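Local atomic coordinates of 6-aminohexanoate-cyclic-dimer hydrolase (PDB entry 3A2Q), a protein that hydrolyses the cyclic dimer of 6-aminohexanoate, a nylon-6 by-product, opening one amide bond to give the linear dimer. Residues A[271-281]-A[385-393]. The protein carries 1 engineered substitution. Sequence-based numbering, arbitrary orientation.
Sequences FALDPECAAAA and ILPTVTRQT
The capped N-terminus of helix 275-290, with Asp274 as N-cap, is tied here to the loop that leaves strand 383-387 of the amidase sheet. OD2 of Asp274 accepts from the backbone N of Cys277 (3.0 Å) and, through the opposite face of the carboxylate, from NE2 of Gln392 (3.0 Å). The aspartate's CG lies anti to the backbone N (chi1 176°), which turns the carboxylate back over the first helical turn. A carboxamide suits position 392 because its NH2 can serve two acids: NE2 also donates to Glu276 OE1 at 3.0 Å, meeting that carboxylate from above its plane, while the other oxygen, OE2, is hydrogen-bonded to Ser444 OG. A leucine in place of Gln392 would probably leave the carboxylates of Asp274 and Glu276 without the donor they share. A backbone hydrogen bond, Asp274 N to Thr390 O at 3.0 Å, adds to the grip. Next to this bond, Leu273 lays CD1 against CA and CB of Thr390, and CE1 of Phe271 comes 3.3 Å from Thr390 OG1, a hydroxyl whose bonding partner is Gln420 O. Further along, small helix residues let the strand end come close: Ala281 CB rests 3.7 Å from CD of Pro387, whose compact, puckered apolar ring also packs against Cys277 CB. Helix segment 275-281 runs roughly antiparallel to strand segment 385-387 (155°), the axes approaching to 6.9 Å. That strand lies between strands 259-262 and 448-455, while helix 416-422 borders the loop at Arg391 and helix 176-182 touches Val389.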
# COMPACT_ATOMS: atom_id res chain seq x y z
N PHE A 271 -19.48 -10.71 9.67
CA PHE A 271 -18.64 -11.86 9.37
C PHE A 271 -17.72 -12.06 10.57
O PHE A 271 -17.47 -11.12 11.32
CB PHE A 271 -17.84 -11.68 8.07
CG PHE A 271 -16.85 -10.55 8.09
CD1 PHE A 271 -15.69 -10.63 8.84
CD2 PHE A 271 -17.10 -9.39 7.35
CE1 PHE A 271 -14.78 -9.57 8.87
CE2 PHE A 271 -16.21 -8.33 7.37
CZ PHE A 271 -15.05 -8.42 8.13
N ALA A 272 -17.24 -13.28 10.77
CA ALA A 272 -16.38 -13.57 11.91
C ALA A 272 -14.91 -13.32 11.60
O ALA A 272 -14.39 -13.78 10.58
CB ALA A 272 -16.58 -15.02 12.36
N LEU A 273 -14.25 -12.59 12.48
CA LEU A 273 -12.84 -12.32 12.29
C LEU A 273 -12.10 -13.66 12.42
O LEU A 273 -12.32 -14.41 13.37
CB LEU A 273 -12.33 -11.35 13.36
CG LEU A 273 -10.81 -11.10 13.38
CD1 LEU A 273 -10.38 -10.44 12.07
CD2 LEU A 273 -10.46 -10.21 14.57
N ASP A 274 -11.23 -13.95 11.46
CA ASP A 274 -10.44 -15.17 11.48
C ASP A 274 -9.67 -15.26 12.80
O ASP A 274 -8.95 -14.33 13.16
CB ASP A 274 -9.45 -15.19 10.32
CG ASP A 274 -8.54 -16.40 10.35
OD1 ASP A 274 -9.00 -17.50 10.00
OD2 ASP A 274 -7.36 -16.25 10.75
N PRO A 275 -9.79 -16.38 13.52
CA PRO A 275 -9.10 -16.58 14.81
C PRO A 275 -7.59 -16.36 14.79
O PRO A 275 -7.03 -15.83 15.75
CB PRO A 275 -9.46 -18.03 15.17
CG PRO A 275 -10.77 -18.25 14.47
CD PRO A 275 -10.57 -17.57 13.14
N GLU A 276 -6.94 -16.78 13.71
CA GLU A 276 -5.49 -16.62 13.62
C GLU A 276 -5.12 -15.16 13.43
O GLU A 276 -4.10 -14.71 13.95
CB GLU A 276 -4.91 -17.48 12.50
CG GLU A 276 -5.26 -18.96 12.66
CD GLU A 276 -4.40 -19.89 11.83
OE1 GLU A 276 -3.91 -19.47 10.76
OE2 GLU A 276 -4.22 -21.06 12.25
N CYS A 277 -5.93 -14.42 12.68
CA CYS A 277 -5.67 -12.99 12.49
C CYS A 277 -5.85 -12.29 13.84
O CYS A 277 -5.05 -11.45 14.23
CB CYS A 277 -6.65 -12.40 11.48
SG CYS A 277 -6.31 -12.91 9.79
N ALA A 278 -6.91 -12.66 14.56
CA ALA A 278 -7.19 -12.06 15.85
C ALA A 278 -6.08 -12.37 16.86
O ALA A 278 -5.67 -11.50 17.63
CB ALA A 278 -8.52 -12.56 16.39
N ALA A 279 -5.58 -13.60 16.84
CA ALA A 279 -4.53 -14.01 17.77
C ALA A 279 -3.22 -13.26 17.56
O ALA A 279 -2.48 -13.02 18.50
CB ALA A 279 -4.31 -15.52 17.67
N ALA A 280 -2.93 -12.91 16.31
CA ALA A 280 -1.70 -12.18 15.98
C ALA A 280 -1.78 -10.80 16.61
O ALA A 280 -0.81 -10.32 17.20
CB ALA A 280 -1.54 -12.07 14.47
N ALA A 281 -2.93 -10.16 16.47
CA ALA A 281 -3.12 -8.83 17.03
C ALA A 281 -3.07 -8.91 18.56
O ALA A 281 -2.47 -8.07 19.22
CB ALA A 281 -4.46 -8.26 16.58
N ILE A 385 -4.77 -1.18 17.98
CA ILE A 385 -4.08 -2.36 17.46
C ILE A 385 -5.17 -3.29 16.96
O ILE A 385 -6.13 -3.59 17.67
CB ILE A 385 -3.30 -3.12 18.57
CG1 ILE A 385 -2.47 -2.15 19.41
CG2 ILE A 385 -2.40 -4.17 17.93
CD1 ILE A 385 -1.46 -1.36 18.61
N LEU A 386 -5.04 -3.75 15.71
CA LEU A 386 -6.02 -4.66 15.15
C LEU A 386 -5.39 -5.40 13.98
O LEU A 386 -4.38 -4.95 13.43
CB LEU A 386 -7.26 -3.90 14.68
CG LEU A 386 -7.14 -3.00 13.44
CD1 LEU A 386 -8.53 -2.54 13.03
CD2 LEU A 386 -6.24 -1.81 13.72
N PRO A 387 -5.96 -6.56 13.59
CA PRO A 387 -5.39 -7.30 12.47
C PRO A 387 -5.45 -6.43 11.21
O PRO A 387 -6.35 -5.61 11.09
CB PRO A 387 -6.31 -8.52 12.35
CG PRO A 387 -6.86 -8.68 13.74
CD PRO A 387 -7.10 -7.27 14.19
N THR A 388 -4.50 -6.60 10.30
CA THR A 388 -4.54 -5.80 9.08
C THR A 388 -5.66 -6.34 8.20
O THR A 388 -6.46 -5.57 7.66
CB THR A 388 -3.20 -5.85 8.32
OG1 THR A 388 -2.15 -5.41 9.18
CG2 THR A 388 -3.25 -4.92 7.10
N VAL A 389 -5.72 -7.66 8.04
CA VAL A 389 -6.78 -8.28 7.24
C VAL A 389 -7.62 -9.17 8.16
O VAL A 389 -7.18 -9.52 9.26
CB VAL A 389 -6.22 -9.11 6.06
CG1 VAL A 389 -5.41 -8.19 5.15
CG2 VAL A 389 -5.36 -10.25 6.57
N THR A 390 -8.82 -9.54 7.72
CA THR A 390 -9.72 -10.33 8.57
C THR A 390 -9.93 -11.79 8.20
O THR A 390 -10.72 -12.48 8.84
CB THR A 390 -11.10 -9.67 8.65
OG1 THR A 390 -11.82 -9.92 7.43
CG2 THR A 390 -10.97 -8.17 8.84
N ARG A 391 -9.23 -12.25 7.17
CA ARG A 391 -9.36 -13.62 6.70
C ARG A 391 -8.03 -14.21 6.26
O ARG A 391 -7.03 -13.50 6.13
CB ARG A 391 -10.30 -13.67 5.51
CG ARG A 391 -9.84 -12.76 4.37
CD ARG A 391 -10.51 -13.11 3.05
NE ARG A 391 -10.14 -14.45 2.59
CZ ARG A 391 -10.68 -15.06 1.54
NH1 ARG A 391 -11.63 -14.45 0.85
NH2 ARG A 391 -10.28 -16.28 1.20
N GLN A 392 -8.03 -15.52 6.02
CA GLN A 392 -6.85 -16.22 5.55
C GLN A 392 -6.64 -15.72 4.12
O GLN A 392 -7.57 -15.22 3.49
CB GLN A 392 -7.11 -17.73 5.54
CG GLN A 392 -7.28 -18.35 6.93
CD GLN A 392 -5.96 -18.53 7.66
OE1 GLN A 392 -5.00 -19.04 7.10
NE2 GLN A 392 -5.92 -18.12 8.92
N THR A 393 -5.42 -15.85 3.61
CA THR A 393 -5.13 -15.37 2.26
C THR A 393 -5.80 -16.22 1.19
O THR A 393 -5.70 -17.45 1.19
CB THR A 393 -3.61 -15.32 2.04
OG1 THR A 393 -3.05 -14.36 2.95
CG2 THR A 393 -3.27 -14.92 0.61
O HOH W 1 -12.73 -15.13 8.22
O HOH W 2 -4.18 -21.67 8.37